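Local atomic coordinates of putative efflux transporter (Bacteroides eggerthii, PDB entry 4L8J), a protein that probably serves as the periplasmic adaptor, or membrane-fusion, subunit of an efflux pump. Residues Leu72-Ala75 against Ala76-Ala80; Ala84-Gln87 against Val88-Lys92; Lys114-Ser117 against Ala118-Ser122. One frame throughout, in Å; residues are numbered along the deposited sequence. Where two conformers were deposited one is given.

Interaction 1 (Leu72-Ala75 against Ala76-Ala80); sequences LQYA and ADKAA
Gln-73 and Asp-77, one helical turn apart, show how an i to i+4 side-chain bond is laid over the backbone ladder of an alpha-helix. NE2 of Gln-73 donates to OD1 of Asp-77 at 2.9 Å with an N-H...O angle of 149°. The acceptor lies close to the amide plane of Gln-73, yet the amide comes down on OD1 from above the carboxylate, 48° out of its plane. Two torsions bring NE2 there: CG of Gln-73 stands anti to the backbone N (chi1 -166°), and the chain then bends at chi2, turning the amide forward, toward the next turn and Asp-77. The other carboxylate oxygen, OD2, lies 3.6 Å from CG of Gln-73. With an alanine at the Asp-77 position, the Gln-73 amide would probably lose this acceptor and be left freer to turn about its last torsion.

The backbone repeats the same spacing. N of Asp-77 is bonded to O of Gln-73 at 2.8 Å and N of Lys-78 to O of Tyr-74 at 2.7 Å, while the bonds from N of Ala-76 to O of Leu-72 and from N of Ala-79 to O of Ala-75 are longer, each 3.2 Å. The Gln-73 and Asp-77 pair is therefore tied twice, through main chain and side chains.

Nonpolar contact is slight: CD of Lys-78 comes obliquely to CE1 of the Tyr-74 ring at 4.0 Å. Beyond it the lysine ammonium forms a salt bridge with Glu-82, the next turn along.

All of this lies on helix 68-95, which rises from strand 61-65 and packs against helix 102-127. Tyr-74 reaches Tyr-119, Ser-122 and Thr-123 of that partner, and Asp-77 touches Ser-122.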
# COMPACT_ATOMS: atom_id res chain seq x y z
N LEU A 72 39.67 -58.44 -48.69
CA LEU A 72 39.80 -59.73 -49.39
C LEU A 72 38.56 -60.59 -49.14
O LEU A 72 38.01 -61.11 -50.10
CB LEU A 72 41.07 -60.47 -48.96
CG LEU A 72 42.36 -59.96 -49.61
CD1 LEU A 72 43.53 -60.04 -48.65
CD2 LEU A 72 42.66 -60.72 -50.89
N GLN A 73 38.11 -60.69 -47.87
CA GLN A 73 36.90 -61.42 -47.50
C GLN A 73 35.67 -60.81 -48.16
O GLN A 73 34.85 -61.55 -48.69
CB GLN A 73 36.72 -61.47 -45.97
CG GLN A 73 35.69 -62.51 -45.51
CD GLN A 73 36.10 -63.91 -45.90
OE1 GLN A 73 37.14 -64.43 -45.48
NE2 GLN A 73 35.32 -64.53 -46.76
N TYR A 74 35.58 -59.47 -48.19
CA TYR A 74 34.48 -58.72 -48.81
C TYR A 74 34.32 -59.12 -50.30
O TYR A 74 33.22 -59.52 -50.70
CB TYR A 74 34.69 -57.19 -48.64
CG TYR A 74 33.65 -56.34 -49.33
CD1 TYR A 74 33.79 -55.97 -50.66
CD2 TYR A 74 32.51 -55.92 -48.65
CE1 TYR A 74 32.81 -55.23 -51.32
CE2 TYR A 74 31.54 -55.14 -49.29
CZ TYR A 74 31.69 -54.81 -50.62
OH TYR A 74 30.73 -54.04 -51.24
N ALA A 75 35.41 -59.01 -51.11
CA ALA A 75 35.43 -59.33 -52.54
C ALA A 75 35.08 -60.81 -52.82
O ALA A 75 34.48 -61.10 -53.86
CB ALA A 75 36.79 -59.00 -53.15
N ALA A 76 35.47 -61.73 -51.91
CA ALA A 76 35.16 -63.15 -52.02
C ALA A 76 33.69 -63.40 -51.67
O ALA A 76 33.01 -64.16 -52.35
CB ALA A 76 36.08 -63.96 -51.11
N ASP A 77 33.19 -62.73 -50.62
CA ASP A 77 31.79 -62.87 -50.20
C ASP A 77 30.88 -62.20 -51.24
O ASP A 77 29.79 -62.72 -51.51
CB ASP A 77 31.59 -62.29 -48.78
CG ASP A 77 32.22 -63.11 -47.67
OD1 ASP A 77 32.64 -64.25 -47.93
OD2 ASP A 77 32.21 -62.64 -46.51
N LYS A 78 31.34 -61.10 -51.86
CA LYS A 78 30.62 -60.38 -52.92
C LYS A 78 30.40 -61.29 -54.12
O LYS A 78 29.26 -61.44 -54.57
CB LYS A 78 31.36 -59.10 -53.35
CG LYS A 78 30.60 -58.24 -54.36
CD LYS A 78 31.31 -56.92 -54.64
CE LYS A 78 30.54 -56.02 -55.57
NZ LYS A 78 30.64 -56.45 -56.99
N ALA A 79 31.49 -61.91 -54.63
CA ALA A 79 31.45 -62.84 -55.75
C ALA A 79 30.53 -64.05 -55.42
O ALA A 79 29.63 -64.34 -56.21
CB ALA A 79 32.85 -63.31 -56.10
N ALA A 80 30.69 -64.67 -54.23
CA ALA A 80 29.86 -65.81 -53.79
C ALA A 80 28.37 -65.42 -53.72
O ALA A 80 27.53 -66.21 -54.13
CB ALA A 80 30.34 -66.34 -52.45

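Interaction 2 (Ala84-Gln87 against Val88-Lys92); sequences AAAQ and VERNK
The alpha-helical hairpin that projects from the barrel-sandwich (lipoyl-like) domain of HlyD-type adaptors supplies this contact, a pair of successive turns in the second half of its first helix, 68-95. Gln-87 is central. In the conformer described, one of two deposited, its OE1 lies 2.9 Å from NH1 of Arg-90, at the edge of the guanidinium and in its plane, with the amide and guanidinium planes 66° apart. The pairing is doubtful to that extent; crystal packing may matter. CG of Gln-87 stands anti to the backbone N (chi1 -162°) before the chain bends, which lays the amide alongside the helix, where the arginine folding back from the next turn meets it. The arginine bends at chi3, so that its guanidinium lies with one face over O of Ala-86, and NH2 ends 3.6 Å from CB of Ala-86.

Regular backbone bonds underlie these side chains, among them N of Asn-91 to O of Gln-87 at 3.0 Å. Glu-89 and Lys-92, three residues apart, form a salt bridge on the exposed flank.

The inner side differs. Val-88 is buried and, together with Ala-85, meets Tyr-112 of helix 102-127. Asn-91, also buried, gives its ND2 to OG of Ser-108 on that helix, a polar tie across the interface. On the valine, chi1 places CG2 beside the backbone N, and this methyl sits 3.1 Å from O of Ala-84.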
# COMPACT_ATOMS: atom_id res chain seq x y z
N ALA A 84 25.41 -66.96 -56.14
CA ALA A 84 24.23 -67.57 -55.49
C ALA A 84 22.95 -66.87 -55.91
O ALA A 84 21.94 -67.54 -56.14
CB ALA A 84 24.37 -67.56 -53.98
N ALA A 85 22.98 -65.53 -56.04
CA ALA A 85 21.80 -64.76 -56.45
C ALA A 85 21.39 -65.11 -57.90
O ALA A 85 20.21 -65.29 -58.17
CB ALA A 85 22.09 -63.25 -56.31
N ALA A 86 22.37 -65.22 -58.82
CA ALA A 86 22.12 -65.55 -60.22
C ALA A 86 21.56 -66.98 -60.33
O ALA A 86 20.62 -67.20 -61.12
CB ALA A 86 23.40 -65.41 -61.03
N GLN A 87 22.14 -67.94 -59.54
CA GLN A 87 21.68 -69.32 -59.56
C GLN A 87 20.22 -69.44 -59.04
O GLN A 87 19.45 -70.16 -59.68
CB GLN A 87 22.64 -70.26 -58.79
CG GLN A 87 22.44 -71.75 -59.15
CD GLN A 87 22.75 -72.02 -60.61
OE1 GLN A 87 23.88 -71.87 -61.06
NE2 GLN A 87 21.73 -72.32 -61.40
N VAL A 88 19.80 -68.69 -57.99
CA VAL A 88 18.41 -68.75 -57.49
C VAL A 88 17.43 -68.16 -58.50
O VAL A 88 16.32 -68.69 -58.60
CB VAL A 88 18.16 -68.11 -56.08
CG1 VAL A 88 16.78 -68.49 -55.54
CG2 VAL A 88 19.20 -68.58 -55.10
N GLU A 89 17.80 -67.07 -59.22
CA GLU A 89 16.91 -66.43 -60.21
C GLU A 89 16.65 -67.35 -61.37
O GLU A 89 15.51 -67.46 -61.82
CB GLU A 89 17.45 -65.07 -60.69
CG GLU A 89 17.12 -63.94 -59.74
CD GLU A 89 15.69 -63.85 -59.23
OE1 GLU A 89 14.76 -63.75 -60.07
OE2 GLU A 89 15.50 -63.87 -57.99
N ARG A 90 17.68 -68.09 -61.78
CA ARG A 90 17.65 -69.12 -62.80
C ARG A 90 16.72 -70.24 -62.37
O ARG A 90 15.86 -70.64 -63.15
CB ARG A 90 19.07 -69.68 -62.99
CG ARG A 90 19.56 -69.68 -64.41
CD ARG A 90 21.02 -70.08 -64.41
NE ARG A 90 21.91 -68.92 -64.47
CZ ARG A 90 23.01 -68.76 -63.72
NH1 ARG A 90 23.36 -69.69 -62.84
NH2 ARG A 90 23.75 -67.67 -63.85
N ASN A 91 16.89 -70.73 -61.12
CA ASN A 91 16.07 -71.82 -60.57
C ASN A 91 14.62 -71.40 -60.37
O ASN A 91 13.75 -72.25 -60.50
CB ASN A 91 16.69 -72.40 -59.29
CG ASN A 91 17.98 -73.13 -59.61
OD1 ASN A 91 18.33 -73.27 -60.77
ND2 ASN A 91 18.72 -73.60 -58.61
N LYS A 92 14.35 -70.10 -60.13
CA LYS A 92 12.97 -69.60 -60.02
C LYS A 92 12.26 -69.81 -61.36
O LYS A 92 11.14 -70.31 -61.41
CB LYS A 92 12.91 -68.12 -59.61
CG LYS A 92 13.21 -67.90 -58.16
CD LYS A 92 13.06 -66.45 -57.76
CE LYS A 92 13.50 -66.21 -56.33
NZ LYS A 92 13.53 -64.76 -56.00

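Interaction 3 (Lys114-Ser117 against Ala118-Ser122); sequences KAKS and AYELS
Lys-116 and Glu-120 meet along one flank of helix 102-127, and they illustrate how an i to i+4 pair of opposite charges can lie close without forming a salt bridge. The close part is aliphatic and main chain. CG of Glu-120, held beside its own backbone N (chi1 -73°), lies 3.2 Å from O of Lys-116, the same carbonyl that accepts the amide N of Glu-120 at 2.9 Å. Tyr-119 is joined likewise to Ala-115, its N to the alanine O at 3.0 Å, and its side chain leads off to Tyr-74, Tyr-81 and Lys-78 of helix 68-95, while Ala-115 packs on Ala-84.

The outer part is looser. OE2 of Glu-120 comes to 3.7 Å from CE of Lys-116, and the lysine chain, bent at its last torsion, carries NZ to 4.3 Å from that oxygen. NZ instead makes a weak hydrogen bond to a glycerol, probably left from the crystallisation liquor. On the exposed side, OG of Ser-117 turns back to a weak bond with O of Gln-113.

The opposite charges probably still favour each other, but no direct bond between them fixes either group's rotation.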
# COMPACT_ATOMS: atom_id res chain seq x y z
N LYS A 114 22.66 -68.08 -47.03
CA LYS A 114 23.99 -68.29 -46.45
C LYS A 114 24.97 -67.28 -47.05
O LYS A 114 25.62 -66.57 -46.31
CB LYS A 114 24.47 -69.74 -46.69
CG LYS A 114 23.79 -70.74 -45.75
CD LYS A 114 23.73 -72.17 -46.33
CE LYS A 114 22.92 -73.14 -45.47
NZ LYS A 114 21.48 -72.75 -45.36
N ALA A 115 25.00 -67.18 -48.40
CA ALA A 115 25.85 -66.24 -49.14
C ALA A 115 25.50 -64.78 -48.80
O ALA A 115 26.40 -63.98 -48.60
CB ALA A 115 25.72 -66.48 -50.63
N LYS A 116 24.19 -64.46 -48.70
CA LYS A 116 23.68 -63.14 -48.34
C LYS A 116 24.15 -62.74 -46.94
O LYS A 116 24.67 -61.64 -46.78
CB LYS A 116 22.13 -63.11 -48.42
CG LYS A 116 21.55 -61.73 -48.21
CD LYS A 116 20.06 -61.67 -48.50
CE LYS A 116 19.58 -60.24 -48.59
NZ LYS A 116 20.23 -59.50 -49.71
N SER A 117 23.97 -63.63 -45.94
CA SER A 117 24.39 -63.38 -44.56
C SER A 117 25.92 -63.14 -44.45
O SER A 117 26.33 -62.21 -43.77
CB SER A 117 23.96 -64.53 -43.66
OG SER A 117 22.56 -64.51 -43.50
N ALA A 118 26.73 -63.92 -45.19
CA ALA A 118 28.19 -63.79 -45.23
C ALA A 118 28.59 -62.43 -45.83
O ALA A 118 29.46 -61.76 -45.27
CB ALA A 118 28.81 -64.93 -46.03
N TYR A 119 27.92 -62.02 -46.94
CA TYR A 119 28.18 -60.73 -47.60
C TYR A 119 27.73 -59.53 -46.72
O TYR A 119 28.40 -58.50 -46.71
CB TYR A 119 27.52 -60.70 -48.98
CG TYR A 119 27.84 -59.50 -49.86
CD1 TYR A 119 29.09 -58.89 -49.82
CD2 TYR A 119 26.92 -59.03 -50.80
CE1 TYR A 119 29.39 -57.80 -50.65
CE2 TYR A 119 27.22 -57.98 -51.65
CZ TYR A 119 28.46 -57.35 -51.57
OH TYR A 119 28.73 -56.31 -52.42
N GLU A 120 26.63 -59.67 -45.96
CA GLU A 120 26.16 -58.61 -45.07
C GLU A 120 27.18 -58.35 -43.96
O GLU A 120 27.46 -57.20 -43.63
CB GLU A 120 24.80 -58.95 -44.47
CG GLU A 120 23.66 -58.85 -45.47
CD GLU A 120 22.30 -59.36 -45.01
OE1 GLU A 120 22.25 -60.20 -44.09
OE2 GLU A 120 21.29 -58.92 -45.60
N LEU A 121 27.74 -59.43 -43.38
CA LEU A 121 28.75 -59.37 -42.33
C LEU A 121 30.04 -58.71 -42.86
O LEU A 121 30.57 -57.83 -42.18
CB LEU A 121 29.04 -60.80 -41.78
CG LEU A 121 30.19 -60.94 -40.78
CD1 LEU A 121 29.87 -60.26 -39.45
CD2 LEU A 121 30.52 -62.40 -40.55
N SER A 122 30.52 -59.12 -44.08
CA SER A 122 31.73 -58.53 -44.65
C SER A 122 31.50 -57.05 -45.04
O SER A 122 32.44 -56.26 -44.97
CB SER A 122 32.26 -59.36 -45.82
OG SER A 122 31.56 -59.20 -47.04

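From the N terminus, the chain leaves strand 61-65 of the barrel-sandwich, enters helix 68-95 and passes through interaction 1, then interaction 2, before turning back down helix 102-127 through interaction 3. Each spans only successive helical turns, so none closes a long loop; they follow in series, neither nesting nor crossing. What links them is the hairpin's fold-back. Interaction 3 returns beside interaction 1, their centres about 9 Å apart, where Tyr-74 OH and Tyr-119 OH lie 3.2 Å apart in a probable hydrogen bond. It also meets interaction 2, with Ala-84 CB 3.8 Å from Ala-115 CB. These touches between the contacts, not the contacts themselves, join the two arms of the hairpin.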